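RV1873 (Mycobacterium tuberculosis, PDB 2JEK) is of unknown function and belongs to the DUF1810 family, with a mostly helical, right-handed superhelical fold. Local coordinates at residues V25-L28 / K33-H36. Sequence-based numbering, arbitrary orientation.
Sequences VEEL and KRGH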
ATOM      1  N   VAL A  25     -10.574  -6.924  -3.781  1.00  9.24           N
ATOM      2  CA  VAL A  25     -11.110  -6.218  -4.943  1.00 11.19           C
ATOM      3  C   VAL A  25     -12.580  -5.855  -4.741  1.00 10.99           C
ATOM      4  O   VAL A  25     -12.976  -4.712  -4.995  1.00 10.91           O
ATOM      5  CB  VAL A  25     -10.869  -7.038  -6.247  1.00 11.31           C
ATOM      6  CG1 VAL A  25     -11.676  -6.502  -7.417  1.00 13.90           C
ATOM      7  CG2 VAL A  25      -9.377  -7.022  -6.587  1.00 13.91           C
ATOM      8  N   GLU A  26     -13.370  -6.799  -4.228  1.00 11.17           N
ATOM      9  CA  GLU A  26     -14.790  -6.532  -4.018  1.00 11.31           C
ATOM     10  C   GLU A  26     -15.004  -5.459  -2.952  1.00 11.15           C
ATOM     11  O   GLU A  26     -15.843  -4.575  -3.119  1.00 11.68           O
ATOM     12  CB  GLU A  26     -15.561  -7.815  -3.677  1.00 12.00           C
ATOM     13  CG  GLU A  26     -15.461  -8.930  -4.742  1.00 14.84           C
ATOM     14  CD  GLU A  26     -16.333  -8.697  -5.974  1.00 19.72           C
ATOM     15  OE1 GLU A  26     -16.965  -7.626  -6.078  1.00 16.69           O
ATOM     16  OE2 GLU A  26     -16.384  -9.601  -6.839  1.00 23.11           O
ATOM     17  N   GLU A  27     -14.227  -5.513  -1.873  1.00  9.95           N
ATOM     18  CA  GLU A  27     -14.325  -4.534  -0.794  1.00 10.26           C
ATOM     19  C   GLU A  27     -13.937  -3.140  -1.268  1.00 10.43           C
ATOM     20  O   GLU A  27     -14.601  -2.152  -0.930  1.00 12.35           O
ATOM     21  CB  GLU A  27     -13.459  -4.971   0.394  1.00  8.97           C
ATOM     22  CG  GLU A  27     -14.122  -6.100   1.149  1.00  9.05           C
ATOM     23  CD  GLU A  27     -13.229  -6.812   2.115  1.00 11.14           C
ATOM     24  OE1 GLU A  27     -12.251  -6.207   2.610  1.00 10.14           O
ATOM     25  OE2 GLU A  27     -13.543  -7.988   2.404  1.00 12.40           O
ATOM     26  N   LEU A  28     -12.865  -3.056  -2.051  1.00 10.97           N
ATOM     27  CA  LEU A  28     -12.434  -1.763  -2.565  1.00 11.22           C
ATOM     28  C   LEU A  28     -13.377  -1.236  -3.649  1.00 12.61           C
ATOM     29  O   LEU A  28     -13.642  -0.032  -3.683  1.00 14.31           O
ATOM     30  CB  LEU A  28     -10.987  -1.826  -3.050  1.00 10.74           C
ATOM     31  CG  LEU A  28      -9.945  -2.160  -1.975  1.00  9.27           C
ATOM     32  CD1 LEU A  28      -8.562  -2.189  -2.628  1.00 10.06           C
ATOM     33  CD2 LEU A  28      -9.978  -1.188  -0.780  1.00 12.16           C
ATOM     34  N   LYS A  33     -13.191  -1.316   3.251  1.00 12.49           N
ATOM     35  CA  LYS A  33     -12.386  -2.449   3.686  1.00 11.91           C
ATOM     36  C   LYS A  33     -13.042  -3.172   4.863  1.00 12.60           C
ATOM     37  O   LYS A  33     -13.471  -2.543   5.848  1.00 13.35           O
ATOM     38  CB  LYS A  33     -10.972  -2.001   4.068  1.00 11.72           C
ATOM     39  CG  LYS A  33     -10.156  -3.077   4.804  1.00 12.33           C
ATOM     40  CD  LYS A  33      -8.696  -2.664   4.979  1.00 12.10           C
ATOM     41  CE  LYS A  33      -7.857  -3.787   5.568  1.00 12.73           C
ATOM     42  NZ  LYS A  33      -8.096  -3.970   7.032  1.00 14.84           N
ATOM     43  N   ARG A  34     -13.102  -4.496   4.752  1.00 12.08           N
ATOM     44  CA  ARG A  34     -13.679  -5.345   5.801  1.00 12.43           C
ATOM     45  C   ARG A  34     -12.717  -6.424   6.306  1.00 12.66           C
ATOM     46  O   ARG A  34     -12.767  -6.805   7.473  1.00 14.58           O
ATOM     47  CB  ARG A  34     -14.954  -6.019   5.293  1.00 12.10           C
ATOM     48  CG  ARG A  34     -16.019  -5.078   4.762  1.00 12.47           C
ATOM     49  CD  ARG A  34     -17.223  -5.863   4.272  1.00 17.63           C
ATOM     50  NE  ARG A  34     -18.205  -5.017   3.598  1.00 19.67           N
ATOM     51  CZ  ARG A  34     -19.377  -4.651   4.111  1.00 22.40           C
ATOM     52  NH1 ARG A  34     -19.746  -5.050   5.323  1.00 22.79           N
ATOM     53  NH2 ARG A  34     -20.192  -3.886   3.396  1.00 23.18           N
ATOM     54  N   GLY A  35     -11.866  -6.936   5.420  1.00 12.28           N
ATOM     55  CA  GLY A  35     -11.020  -8.083   5.733  1.00 13.08           C
ATOM     56  C   GLY A  35      -9.684  -7.738   6.373  1.00 13.75           C
ATOM     57  O   GLY A  35      -9.322  -6.561   6.495  1.00 14.98           O
ATOM     58  N   HIS A  36      -8.953  -8.784   6.763  1.00 14.02           N
ATOM     59  CA  HIS A  36      -7.685  -8.662   7.466  1.00 15.24           C
ATOM     60  C   HIS A  36      -6.541  -8.849   6.493  1.00 14.80           C
ATOM     61  O   HIS A  36      -5.969  -9.944   6.388  1.00 16.05           O
ATOM     62  CB  HIS A  36      -7.586  -9.727   8.562  1.00 17.30           C
ATOM     63  CG  HIS A  36      -8.720  -9.701   9.535  1.00 20.15           C
ATOM     64  ND1 HIS A  36      -9.106  -8.559  10.203  1.00 27.42           N
ATOM     65  CD2 HIS A  36      -9.551 -10.684   9.957  1.00 26.25           C
ATOM     66  CE1 HIS A  36     -10.127  -8.839  10.993  1.00 25.24           C
ATOM     67  NE2 HIS A  36     -10.414 -10.122  10.865  1.00 27.57           N
TER
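One carboxylate oxygen, E27 OE1, accepts two backbone hydrogen bonds. R34 N and G35 N each lie 2.9 Å from E27 OE1. The bonds tie helix 21-29 to the loop that leads on to helix 38-41, in a mostly helical, right-handed superhelical fold. Both N-H groups reach the oxygen from the same face of the carboxylate. G35 N comes on the syn side, 33° out of the plane, and R34 N comes from above it. W37 NE1 also donates to E27 OE1, while OE2 binds a glycerol, probably from the crystallisation liquor. Three protein N-H groups thus converge on OE1. CG of E27 stands anti to the carbonyl carbon (chi1 -75°), and the extended chain beyond it carries the carboxylate across to the loop. The loop is braced from within as well. K33 NZ bonds G35 O at 2.9 Å, almost in line with the C=O bond, and forms a salt bridge to D101. Packing between the segments is slight, at 183 Å² buried. L28, buried, packs on C81, L84 and V85 of helix 74-87 and on W37. R34 meets E27 through its aliphatic base, with R34 CB 3.7 Å from E27 CD.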